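Local coordinates for protein ribulose bisphosphate carboxylase (Hyperthermus butylicus DSM 5456, PDB 6HUN) that probably fixes carbon dioxide onto ribulose 1,5-bisphosphate to give two molecules of 3-phosphoglycerate, as a form III Rubisco of an archaeal AMP degradation pathway, at residues 377-381 with 399-403; 199-205 with 238-243; 348-354 with 374-378; 168-172 with 422-426. One frame throughout, in Å; residues are numbered along the deposited sequence.

Contact 1: residues 377-381 with 399-403; sequences FPVAS and DIIMQ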
loop_
_atom_site.group_PDB
_atom_site.type_symbol
_atom_site.label_atom_id
_atom_site.label_comp_id
_atom_site.label_asym_id
_atom_site.label_seq_id
_atom_site.Cartn_x
_atom_site.Cartn_y
_atom_site.Cartn_z
ATOM N N PHE A 377 11.735 18.497 0.182
ATOM C CA PHE A 377 12.362 18.697 -1.151
ATOM C C PHE A 377 11.590 17.942 -2.227
ATOM O O PHE A 377 11.589 16.711 -2.222
ATOM C CB PHE A 377 13.797 18.173 -1.161
ATOM C CG PHE A 377 14.866 19.232 -1.056
ATOM C CD1 PHE A 377 14.949 20.300 -1.992
ATOM C CD2 PHE A 377 15.804 19.157 -0.042
ATOM C CE1 PHE A 377 15.959 21.281 -1.901
ATOM C CE2 PHE A 377 16.787 20.123 0.069
ATOM C CZ PHE A 377 16.869 21.187 -0.827
ATOM N N PRO A 378 10.999 18.614 -3.202
ATOM C CA PRO A 378 10.458 17.899 -4.357
ATOM C C PRO A 378 11.627 17.377 -5.163
ATOM O O PRO A 378 12.675 18.040 -5.284
ATOM C CB PRO A 378 9.697 18.983 -5.150
ATOM C CG PRO A 378 9.632 20.152 -4.274
ATOM C CD PRO A 378 10.756 20.067 -3.251
ATOM N N VAL A 379 11.433 16.203 -5.739
ATOM C CA VAL A 379 12.430 15.588 -6.601
ATOM C C VAL A 379 11.914 15.615 -8.032
ATOM O O VAL A 379 10.781 15.194 -8.298
ATOM C CB VAL A 379 12.726 14.161 -6.132
ATOM C CG1 VAL A 379 13.639 13.454 -7.137
ATOM C CG2 VAL A 379 13.266 14.222 -4.676
ATOM N N ALA A 380 12.731 16.148 -8.936
ATOM C CA ALA A 380 12.384 16.174 -10.356
ATOM C C ALA A 380 13.218 15.141 -11.102
ATOM O O ALA A 380 14.405 14.943 -10.808
ATOM C CB ALA A 380 12.616 17.568 -10.933
ATOM N N SER A 381 12.616 14.490 -12.078
ATOM C CA SER A 381 13.330 13.450 -12.794
ATOM C C SER A 381 12.585 13.204 -14.088
ATOM O O SER A 381 11.432 13.609 -14.241
ATOM C CB SER A 381 13.409 12.160 -11.983
ATOM O OG SER A 381 12.266 11.386 -12.287
ATOM N N ASP A 399 14.553 25.206 -5.002
ATOM C CA ASP A 399 14.495 24.255 -3.890
ATOM C C ASP A 399 13.934 22.916 -4.373
ATOM O O ASP A 399 12.794 22.518 -4.074
ATOM C CB ASP A 399 13.687 24.830 -2.727
ATOM C CG ASP A 399 14.491 25.792 -1.872
ATOM O OD1 ASP A 399 15.742 25.815 -1.986
ATOM O OD2 ASP A 399 13.864 26.525 -1.080
ATOM N N ILE A 400 14.781 22.195 -5.131
ATOM C CA ILE A 400 14.454 20.888 -5.689
ATOM C C ILE A 400 15.700 20.027 -5.654
ATOM O O ILE A 400 16.828 20.520 -5.643
ATOM C CB ILE A 400 13.951 20.956 -7.165
ATOM C CG1 ILE A 400 15.050 21.540 -8.069
ATOM C CG2 ILE A 400 12.719 21.803 -7.252
ATOM C CD1 ILE A 400 14.615 21.681 -9.543
ATOM N N ILE A 401 15.481 18.723 -5.757
ATOM C CA ILE A 401 16.523 17.767 -6.088
ATOM C C ILE A 401 16.272 17.315 -7.522
ATOM O O ILE A 401 15.157 16.918 -7.865
ATOM C CB ILE A 401 16.514 16.581 -5.114
ATOM C CG1 ILE A 401 16.746 17.074 -3.688
ATOM C CG2 ILE A 401 17.560 15.550 -5.581
ATOM C CD1 ILE A 401 16.318 15.984 -2.648
ATOM N N MET A 402 17.275 17.465 -8.405
ATOM C CA MET A 402 17.148 16.934 -9.750
ATOM C C MET A 402 17.882 15.620 -9.881
ATOM O O MET A 402 19.057 15.507 -9.527
ATOM C CB MET A 402 17.693 17.941 -10.775
ATOM C CG MET A 402 17.465 19.333 -10.308
ATOM S SD MET A 402 17.810 20.613 -11.637
ATOM C CE MET A 402 16.454 20.219 -12.674
ATOM N N GLN A 403 17.192 14.625 -10.399
ATOM C CA GLN A 403 17.848 13.375 -10.700
ATOM C C GLN A 403 18.317 13.416 -12.141
ATOM O O GLN A 403 17.514 13.604 -13.062
ATOM C CB GLN A 403 16.877 12.230 -10.420
ATOM C CG GLN A 403 17.498 10.910 -10.392
ATOM C CD GLN A 403 16.452 9.883 -10.032
ATOM O OE1 GLN A 403 15.773 10.047 -9.039
ATOM N NE2 GLN A 403 16.270 8.865 -10.880
#

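Contact 2: residues 199-205 with 238-243; sequences IDLVKDD and KGYLAN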
loop_
_atom_site.group_PDB
_atom_site.type_symbol
_atom_site.label_atom_id
_atom_site.label_comp_id
_atom_site.label_asym_id
_atom_site.label_seq_id
_atom_site.Cartn_x
_atom_site.Cartn_y
_atom_site.Cartn_z
ATOM N N ILE A 199 28.266 15.562 -8.693
ATOM C CA ILE A 199 26.947 15.157 -8.191
ATOM C C ILE A 199 27.028 15.075 -6.665
ATOM O O ILE A 199 28.099 14.822 -6.097
ATOM C CB ILE A 199 26.475 13.850 -8.852
ATOM C CG1 ILE A 199 26.272 14.061 -10.348
ATOM C CG2 ILE A 199 25.157 13.300 -8.195
ATOM C CD1 ILE A 199 25.616 15.359 -10.706
ATOM N N ASP A 200 25.926 15.425 -5.997
ATOM C CA ASP A 200 25.896 15.568 -4.542
ATOM C C ASP A 200 25.479 14.269 -3.866
ATOM O O ASP A 200 26.001 13.953 -2.797
ATOM C CB ASP A 200 24.927 16.681 -4.126
ATOM C CG ASP A 200 25.168 17.978 -4.895
ATOM O OD1 ASP A 200 26.301 18.562 -4.790
ATOM O OD2 ASP A 200 24.221 18.387 -5.608
ATOM N N LEU A 201 24.581 13.525 -4.489
ATOM C CA LEU A 201 23.979 12.325 -3.887
ATOM C C LEU A 201 24.019 11.192 -4.891
ATOM O O LEU A 201 23.630 11.371 -6.052
ATOM C CB LEU A 201 22.540 12.561 -3.442
ATOM C CG LEU A 201 22.323 13.657 -2.413
ATOM C CD1 LEU A 201 20.853 13.989 -2.422
ATOM C CD2 LEU A 201 22.728 13.190 -1.020
ATOM N N VAL A 202 24.509 10.019 -4.457
ATOM C CA VAL A 202 24.355 8.812 -5.251
ATOM C C VAL A 202 23.143 8.071 -4.687
ATOM O O VAL A 202 22.909 8.081 -3.481
ATOM C CB VAL A 202 25.644 7.958 -5.242
ATOM C CG1 VAL A 202 26.158 7.804 -3.854
ATOM C CG2 VAL A 202 25.403 6.590 -5.896
ATOM N N LYS A 203 22.321 7.541 -5.559
ATOM C CA LYS A 203 21.018 7.026 -5.130
ATOM C C LYS A 203 20.852 5.595 -5.570
ATOM O O LYS A 203 21.018 5.277 -6.749
ATOM C CB LYS A 203 19.899 7.885 -5.714
ATOM C CG LYS A 203 18.442 7.577 -5.307
ATOM C CD LYS A 203 17.597 8.575 -6.134
ATOM C CE LYS A 203 16.117 8.454 -5.866
ATOM N NZ LYS A 203 15.307 7.951 -7.035
ATOM N N ASP A 204 20.437 4.735 -4.636
ATOM C CA ASP A 204 20.097 3.384 -5.014
ATOM C C ASP A 204 18.827 3.401 -5.838
ATOM O O ASP A 204 17.951 4.246 -5.635
ATOM C CB ASP A 204 19.815 2.536 -3.758
ATOM C CG ASP A 204 21.048 2.009 -3.099
ATOM O OD1 ASP A 204 22.216 2.124 -3.647
ATOM O OD2 ASP A 204 20.833 1.482 -1.982
ATOM N N ASP A 205 18.655 2.414 -6.698
ATOM C CA ASP A 205 17.340 2.374 -7.320
ATOM C C ASP A 205 16.336 1.699 -6.379
ATOM O O ASP A 205 16.704 1.104 -5.362
ATOM C CB ASP A 205 17.405 1.682 -8.675
ATOM C CG ASP A 205 16.425 2.289 -9.687
ATOM O OD1 ASP A 205 16.333 3.534 -9.795
ATOM O OD2 ASP A 205 15.730 1.522 -10.371
ATOM N N LYS A 238 29.099 15.020 0.410
ATOM C CA LYS A 238 28.349 14.140 -0.471
ATOM C C LYS A 238 27.545 13.199 0.410
ATOM O O LYS A 238 27.874 13.001 1.570
ATOM C CB LYS A 238 29.248 13.297 -1.375
ATOM C CG LYS A 238 30.423 14.079 -2.011
ATOM C CD LYS A 238 29.945 14.649 -3.327
ATOM C CE LYS A 238 31.092 15.481 -4.022
ATOM N NZ LYS A 238 30.740 15.901 -5.421
ATOM N N GLY A 239 26.523 12.609 -0.145
ATOM C CA GLY A 239 25.700 11.693 0.633
ATOM C C GLY A 239 25.231 10.539 -0.221
ATOM O O GLY A 239 25.312 10.586 -1.436
ATOM N N TYR A 240 24.694 9.488 0.441
ATOM C CA TYR A 240 24.253 8.281 -0.256
ATOM C C TYR A 240 22.796 8.011 0.127
ATOM O O TYR A 240 22.482 7.975 1.323
ATOM C CB TYR A 240 25.145 7.105 0.163
ATOM C CG TYR A 240 24.821 5.745 -0.386
ATOM C CD1 TYR A 240 24.100 5.579 -1.564
ATOM C CD2 TYR A 240 25.203 4.598 0.311
ATOM C CE1 TYR A 240 23.806 4.302 -2.047
ATOM C CE2 TYR A 240 24.922 3.333 -0.161
ATOM C CZ TYR A 240 24.228 3.185 -1.324
ATOM O OH TYR A 240 23.964 1.923 -1.780
ATOM N N LEU A 241 21.908 7.885 -0.864
ATOM C CA LEU A 241 20.497 7.579 -0.550
ATOM C C LEU A 241 20.431 6.056 -0.590
ATOM O O LEU A 241 20.138 5.450 -1.618
ATOM C CB LEU A 241 19.514 8.266 -1.519
ATOM C CG LEU A 241 19.667 9.788 -1.737
ATOM C CD1 LEU A 241 18.745 10.352 -2.867
ATOM C CD2 LEU A 241 19.478 10.569 -0.419
ATOM N N ALA A 242 20.726 5.437 0.554
ATOM C CA ALA A 242 20.831 3.990 0.676
ATOM C C ALA A 242 19.456 3.407 0.892
ATOM O O ALA A 242 18.739 3.816 1.812
ATOM C CB ALA A 242 21.724 3.594 1.857
ATOM N N ASN A 243 19.105 2.420 0.083
ATOM C CA ASN A 243 17.754 1.855 0.142
ATOM C C ASN A 243 17.667 0.839 1.298
ATOM O O ASN A 243 18.258 -0.243 1.229
ATOM C CB ASN A 243 17.400 1.232 -1.199
ATOM C CG ASN A 243 15.893 1.035 -1.352
ATOM O OD1 ASN A 243 15.199 0.935 -0.374
ATOM N ND2 ASN A 243 15.380 1.085 -2.579
#

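Contact 3: residues 348-354 with 374-378; sequences TRIVREQ and KPVFP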
loop_
_atom_site.group_PDB
_atom_site.type_symbol
_atom_site.label_atom_id
_atom_site.label_comp_id
_atom_site.label_asym_id
_atom_site.label_seq_id
_atom_site.Cartn_x
_atom_site.Cartn_y
_atom_site.Cartn_z
ATOM N N THR A 348 4.308 20.338 -5.942
ATOM C CA THR A 348 5.451 21.025 -5.315
ATOM C C THR A 348 4.958 22.017 -4.274
ATOM O O THR A 348 5.543 22.129 -3.188
ATOM C CB THR A 348 6.319 21.782 -6.358
ATOM O OG1 THR A 348 5.628 22.952 -6.800
ATOM C CG2 THR A 348 6.677 20.878 -7.547
ATOM N N ARG A 349 3.841 22.705 -4.554
ATOM C CA ARG A 349 3.366 23.656 -3.556
ATOM C C ARG A 349 2.939 22.960 -2.283
ATOM O O ARG A 349 3.258 23.426 -1.187
ATOM C CB ARG A 349 2.197 24.513 -4.075
ATOM C CG ARG A 349 2.543 25.540 -5.126
ATOM C CD ARG A 349 1.246 26.256 -5.587
ATOM N NE ARG A 349 0.700 27.041 -4.478
ATOM C CZ ARG A 349 -0.593 27.180 -4.168
ATOM N NH1 ARG A 349 -0.924 27.927 -3.113
ATOM N NH2 ARG A 349 -1.550 26.599 -4.895
ATOM N N ILE A 350 2.239 21.831 -2.394
ATOM C CA ILE A 350 1.743 21.227 -1.152
ATOM C C ILE A 350 2.885 20.632 -0.298
ATOM O O ILE A 350 2.766 20.573 0.927
ATOM C CB ILE A 350 0.649 20.178 -1.440
ATOM C CG1 ILE A 350 -0.102 19.812 -0.117
ATOM C CG2 ILE A 350 1.222 18.849 -2.099
ATOM C CD1 ILE A 350 -0.866 21.035 0.498
ATOM N N VAL A 351 3.998 20.200 -0.890
ATOM C CA VAL A 351 5.082 19.658 -0.071
ATOM C C VAL A 351 6.062 20.729 0.407
ATOM O O VAL A 351 6.780 20.491 1.401
ATOM C CB VAL A 351 5.849 18.514 -0.787
ATOM C CG1 VAL A 351 4.865 17.406 -1.261
ATOM C CG2 VAL A 351 6.651 19.030 -1.992
ATOM N N ARG A 352 6.114 21.925 -0.245
ATOM C CA ARG A 352 7.107 22.915 0.170
ATOM C C ARG A 352 6.523 24.045 0.996
ATOM O O ARG A 352 7.274 24.696 1.724
ATOM C CB ARG A 352 7.800 23.566 -1.035
ATOM C CG ARG A 352 8.643 22.597 -1.801
ATOM C CD ARG A 352 9.639 23.486 -2.612
ATOM N NE ARG A 352 8.961 24.362 -3.577
ATOM C CZ ARG A 352 9.397 24.556 -4.826
ATOM N NH1 ARG A 352 10.449 23.886 -5.255
ATOM N NH2 ARG A 352 8.763 25.361 -5.670
ATOM N N GLU A 353 5.262 24.400 0.802
ATOM C CA GLU A 353 4.746 25.630 1.402
ATOM C C GLU A 353 4.409 25.494 2.880
ATOM O O GLU A 353 4.118 24.411 3.395
ATOM C CB GLU A 353 3.528 26.089 0.641
ATOM C CG GLU A 353 3.972 26.655 -0.692
ATOM C CD GLU A 353 2.846 27.285 -1.445
ATOM O OE1 GLU A 353 1.673 26.946 -1.167
ATOM O OE2 GLU A 353 3.132 28.082 -2.344
ATOM N N GLN A 354 4.470 26.633 3.584
ATOM C CA GLN A 354 4.018 26.613 4.968
ATOM C C GLN A 354 2.516 26.804 5.091
ATOM O O GLN A 354 1.937 26.449 6.128
ATOM C CB GLN A 354 4.748 27.696 5.798
ATOM C CG GLN A 354 6.066 27.177 6.395
ATOM C CD GLN A 354 6.051 25.654 6.709
ATOM O OE1 GLN A 354 6.749 24.882 6.033
ATOM N NE2 GLN A 354 5.316 25.234 7.760
ATOM N N LYS A 374 7.911 20.654 8.694
ATOM C CA LYS A 374 8.931 21.277 7.849
ATOM C C LYS A 374 8.610 21.007 6.385
ATOM O O LYS A 374 7.896 20.050 6.095
ATOM C CB LYS A 374 10.291 20.662 8.147
ATOM C CG LYS A 374 10.896 21.190 9.549
ATOM C CD LYS A 374 12.042 20.382 9.974
ATOM C CE LYS A 374 12.682 21.076 11.269
ATOM N NZ LYS A 374 13.705 20.207 11.834
ATOM N N PRO A 375 9.055 21.870 5.484
ATOM C CA PRO A 375 8.888 21.605 4.044
ATOM C C PRO A 375 9.750 20.448 3.552
ATOM O O PRO A 375 10.804 20.124 4.094
ATOM C CB PRO A 375 9.304 22.918 3.385
ATOM C CG PRO A 375 10.241 23.537 4.359
ATOM C CD PRO A 375 9.791 23.128 5.760
ATOM N N VAL A 376 9.308 19.868 2.454
ATOM C CA VAL A 376 9.904 18.684 1.838
ATOM C C VAL A 376 10.602 19.127 0.542
ATOM O O VAL A 376 10.044 19.935 -0.178
ATOM C CB VAL A 376 8.777 17.661 1.527
ATOM C CG1 VAL A 376 9.320 16.564 0.654
ATOM C CG2 VAL A 376 8.258 17.116 2.915
ATOM N N PHE A 377 11.735 18.497 0.182
ATOM C CA PHE A 377 12.362 18.697 -1.151
ATOM C C PHE A 377 11.590 17.942 -2.227
ATOM O O PHE A 377 11.589 16.711 -2.222
ATOM C CB PHE A 377 13.797 18.173 -1.161
ATOM C CG PHE A 377 14.866 19.232 -1.056
ATOM C CD1 PHE A 377 14.949 20.300 -1.992
ATOM C CD2 PHE A 377 15.804 19.157 -0.042
ATOM C CE1 PHE A 377 15.959 21.281 -1.901
ATOM C CE2 PHE A 377 16.787 20.123 0.069
ATOM C CZ PHE A 377 16.869 21.187 -0.827
ATOM N N PRO A 378 10.999 18.614 -3.202
ATOM C CA PRO A 378 10.458 17.899 -4.357
ATOM C C PRO A 378 11.627 17.377 -5.163
ATOM O O PRO A 378 12.675 18.040 -5.284
ATOM C CB PRO A 378 9.697 18.983 -5.150
ATOM C CG PRO A 378 9.632 20.152 -4.274
ATOM C CD PRO A 378 10.756 20.067 -3.251
#

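Contact 4: residues 168-172 with 422-426; sequences DRPIL and VRQAV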
loop_
_atom_site.group_PDB
_atom_site.type_symbol
_atom_site.label_atom_id
_atom_site.label_comp_id
_atom_site.label_asym_id
_atom_site.label_seq_id
_atom_site.Cartn_x
_atom_site.Cartn_y
_atom_site.Cartn_z
ATOM N N ASP A 168 21.968 27.411 -1.894
ATOM C CA ASP A 168 20.989 28.053 -2.777
ATOM C C ASP A 168 20.609 27.230 -3.991
ATOM O O ASP A 168 19.436 27.202 -4.326
ATOM C CB ASP A 168 21.515 29.429 -3.307
ATOM C CG ASP A 168 21.719 30.424 -2.208
ATOM O OD1 ASP A 168 20.782 30.576 -1.391
ATOM O OD2 ASP A 168 22.808 31.029 -2.140
ATOM N N ARG A 169 21.568 26.597 -4.667
ATOM C CA ARG A 169 21.296 25.897 -5.912
ATOM C C ARG A 169 20.476 24.637 -5.673
ATOM O O ARG A 169 20.366 24.171 -4.539
ATOM C CB ARG A 169 22.605 25.551 -6.617
ATOM C CG ARG A 169 23.465 24.553 -5.895
ATOM C CD ARG A 169 24.505 24.023 -6.826
ATOM N NE ARG A 169 25.570 23.292 -6.158
ATOM C CZ ARG A 169 25.489 21.995 -5.864
ATOM N NH1 ARG A 169 24.396 21.299 -6.168
ATOM N NH2 ARG A 169 26.516 21.401 -5.263
ATOM N N PRO A 170 19.871 24.068 -6.731
ATOM C CA PRO A 170 19.262 22.741 -6.595
ATOM C C PRO A 170 20.305 21.683 -6.265
ATOM O O PRO A 170 21.463 21.761 -6.676
ATOM C CB PRO A 170 18.644 22.472 -7.985
ATOM C CG PRO A 170 18.584 23.782 -8.675
ATOM C CD PRO A 170 19.661 24.661 -8.091
ATOM N N ILE A 171 19.875 20.653 -5.556
ATOM C CA ILE A 171 20.779 19.553 -5.270
ATOM C C ILE A 171 20.648 18.513 -6.381
ATOM O O ILE A 171 19.557 18.281 -6.901
ATOM C CB ILE A 171 20.434 18.992 -3.870
ATOM C CG1 ILE A 171 20.782 20.050 -2.805
ATOM C CG2 ILE A 171 21.090 17.620 -3.627
ATOM C CD1 ILE A 171 20.352 19.622 -1.412
ATOM N N LEU A 172 21.745 17.831 -6.705
ATOM C CA LEU A 172 21.781 16.860 -7.792
ATOM C C LEU A 172 21.958 15.434 -7.280
ATOM O O LEU A 172 22.787 15.179 -6.402
ATOM C CB LEU A 172 22.915 17.191 -8.752
ATOM C CG LEU A 172 22.793 18.663 -9.217
ATOM C CD1 LEU A 172 24.096 19.136 -9.844
ATOM C CD2 LEU A 172 21.603 18.852 -10.137
ATOM N N VAL A 422 26.445 18.988 -15.943
ATOM C CA VAL A 422 25.228 19.320 -15.208
ATOM C C VAL A 422 25.461 20.486 -14.251
ATOM O O VAL A 422 24.630 21.396 -14.162
ATOM C CB VAL A 422 24.709 18.080 -14.445
ATOM C CG1 VAL A 422 23.685 18.487 -13.394
ATOM C CG2 VAL A 422 24.091 17.123 -15.395
ATOM N N ARG A 423 26.582 20.465 -13.510
ATOM C CA ARG A 423 26.882 21.541 -12.559
ATOM C C ARG A 423 27.097 22.869 -13.279
ATOM O O ARG A 423 26.660 23.924 -12.808
ATOM C CB ARG A 423 28.118 21.184 -11.727
ATOM C CG ARG A 423 27.902 20.127 -10.628
ATOM C CD ARG A 423 27.135 20.671 -9.392
ATOM N NE ARG A 423 27.816 21.745 -8.673
ATOM C CZ ARG A 423 28.682 21.572 -7.669
ATOM N NH1 ARG A 423 29.012 20.351 -7.256
ATOM N NH2 ARG A 423 29.236 22.625 -7.074
ATOM N N GLN A 424 27.749 22.840 -14.434
ATOM C CA GLN A 424 27.905 24.091 -15.171
ATOM C C GLN A 424 26.557 24.576 -15.681
ATOM O O GLN A 424 26.265 25.778 -15.635
ATOM C CB GLN A 424 28.895 23.908 -16.314
ATOM C CG GLN A 424 30.269 23.569 -15.835
ATOM C CD GLN A 424 31.135 23.018 -16.927
ATOM O OE1 GLN A 424 30.658 22.652 -18.011
ATOM N NE2 GLN A 424 32.443 23.006 -16.675
ATOM N N ALA A 425 25.708 23.644 -16.136
ATOM C CA ALA A 425 24.369 24.015 -16.568
ATOM C C ALA A 425 23.590 24.654 -15.428
ATOM O O ALA A 425 22.929 25.680 -15.623
ATOM C CB ALA A 425 23.637 22.792 -17.119
ATOM N N VAL A 426 23.677 24.073 -14.218
ATOM C CA VAL A 426 23.035 24.674 -13.049
ATOM C C VAL A 426 23.630 26.030 -12.728
ATOM O O VAL A 426 22.914 26.950 -12.304
ATOM C CB VAL A 426 23.146 23.712 -11.851
ATOM C CG1 VAL A 426 22.737 24.389 -10.527
ATOM C CG2 VAL A 426 22.236 22.541 -12.134
#

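Contact 1: residues 377-381 with 399-403
Phe377 opens the contact by laying its ring against the residues that lead into strand 401-403. One face of the ring takes a CH-pi contact from Ile401 CG1, 4.2 Å from the ring centroid, while the edge meets the Asp399-Ile400 peptide, with CE1 3.6 Å from Ile400 N. The Phe377 and Ile401 side chains cross at about a right angle, and Ile401 CD1 closes on Phe377 CB. Helix 156-164 also packs on this ring. At Pro378 the ring touches backbone through CD, 3.3 Å from Asp399 O, an oxygen that also accepts a hydrogen bond from Arg352 NH1. The carbonyl of Pro378 receives Ile401 N at 2.9 Å, the first rung of the parallel ladder. Val379 pairs with Ile401 on one face of the sheet; its CG2 branch, anti to the carbonyl carbon, meets Ile401 CB at 4.0 Å. Ala380 is held at both ends of its backbone: its N donates to Ile401 O at 2.8 Å, and its O accepts Gln403 N over an almost straight bond (176°). Its methyl and the Met402 side chain share the other face, where both reach helix 389-396. Ser381 then sets its CB 3.8 Å from Gln403 CB, and the polar ends part: Ser381 OG bonds His328 and Gln403 OE1 bonds Lys203, near the bound calcium ion. Two parallel neighbours joined through helix 389-396 make a beta-alpha-beta unit of the Rubisco TIM barrel, with Ser381 and Gln403, both predicted substrate binders, at its C-terminal ends.

Contact 2: residues 199-205 with 238-243
Strands 201-203 and 239-243 run parallel at 18°, their axes 4.7 Å apart, and the ladder runs from Gly239 N on Asp200 O to Asp204 N on Leu241 O. In the conformer described, Lys238 bends at chi2 and brings NZ to Ile199 O at 2.9 Å, tilted out of the carbonyl plane; NZ also bonds Leu195 O. Leu201 CD2 packs on Gly239, 3.7 Å from its CA. On the same face Leu241 CD1 packs on the aliphatic stem of Lys203, 3.7 Å from CG. That lysine stays extended to CE and turns at its last torsion, where NZ bonds Gln403. The opposite face carries Tyr240, its CG anti to the backbone N (chi1 177°), which directs the ring along the sheet past Val202 CG1 to Asp204. Tyr240 OH gives a short 2.6 Å bond to Asp204 OD1 on the syn side, somewhat out of plane, with ring and carboxylate planes almost perpendicular (83°). OD2 accepts Asn243 N at 2.9 Å from the anti side, well out of the carboxylate plane. Arg219 reaches both OD2 and the tyrosine hydroxyl, and Tyr187 bonds OD1, so this buried carboxylate is gripped from several directions, probably stabilising its negative charge. Further along, Asn243 ND2 bonds Asp205 O at 3.1 Å and OD1 bonds Thr245 OG1. Joined through helix 216-234, the strands form a beta-alpha-beta unit of the TIM barrel, whose C-terminal end bears Lys203, predicted to bind magnesium once carbamylated but unmodified here, and Asp205, paired with Lys179 and, like Glu206, another predicted ligand; a calcium ion lies beside Lys203.

Contact 3: residues 348-354 with 374-378
Arg352 and Pro378 cross at about a right angle where helix 339-352 ends against the approach to strand 377-380. The arginine leaves its helix with CG anti to the carbonyl carbon (chi1 -66°) and continues nearly extended at chi2, which carries CG and CD across Pro378 CG and CD; Arg352 CG is 3.6 Å from Pro378 CD. The bend at chi3 then turns the guanidinium away towards its carbonyl partners, and NH1 is hydrogen-bonded to Met396 O as well as to Asp399 O. The same CG sits 3.4 Å from Val376 O. In Val351, CG2 sits between the backbone N and the carbonyl carbon, and that methyl slides past Pro378 CG at 3.9 Å, while its CB faces Val376 CB. Helix 339-352 is thus packed on the strand that follows it in the TIM barrel. One hydrogen bond joins the backbones: Val376 N gives 2.8 Å to Val351 O. In the last turn of the helix Arg352 O also meets Pro375, at 3.2 Å from CB. Towards the solvent, Gln354 folds at chi2 (-30°), which carries OE1 over to Pro375 CD, 3.5 Å away, and leaves NE2 a weak bond to Ile373 O.

Contact 4: residues 168-172 with 422-426
Leu172 fills the tight side of the contact, reaching into helix 415-431 between Val422 and Arg423. Its CD1 is 3.6 Å from Val422 CG1, the two side chains meeting tip to tip, and comes as near as 3.4 Å to CD of Arg423, whose stem passes obliquely. Val426, one turn further on, receives the other branch more loosely, Leu172 CD2 to Val426 CG2 being 4.2 Å. Val426 CG1, anti to the backbone N (chi1 169°), points at Pro170 CD at 3.9 Å. Leu389 of helix 389-396 touches both valines, so this apolar patch lies between the first strand of the TIM barrel, 171-174, and the helices that follow its last two strands. The outer side, which is partly exposed, is made of charged groups. There the guanidinium groups of Arg169 and Arg423 stack with centres 3.7 Å apart and planes at 28°. Arg169 NH2 stands over the centre of the Arg423 group, 3.2 Å from its CZ. Arg423 gets there by bending at chi2 and chi3, whereas Arg169 comes across extended from CG to NE. Although both carry positive charge, each has an acidic partner: Asp200 pairs with Arg169 NH2 and Glu236 with Arg423 NH1, which probably offsets the repulsion. Arg169 is steadied further by NH1, which bonds Pro170 O at 3.0 Å, and Gly198 O takes a second bond from Arg423 NH1.

In the fold
All four contacts belong to one eight-stranded parallel TIM barrel. Along the chain, contact 4 spans the rest, joining the first strand to helix 415-431; contact 2 links the second and third strands, contact 3 comes next and contact 1 last, sharing Phe377 and Pro378 with it. Centres of contacts 1 and 3, and of 1 and 4, lie about 11 Å apart; contacts 2 and 3 are about 21 Å apart between centres and do not touch. Strand 171-174 closes the barrel, bonded to strand 401-403 on one flank and to 201-203 on the other. Past this intervening strand, contacts 1 and 2 meet through Gln403 and Lys203 at the predicted active site.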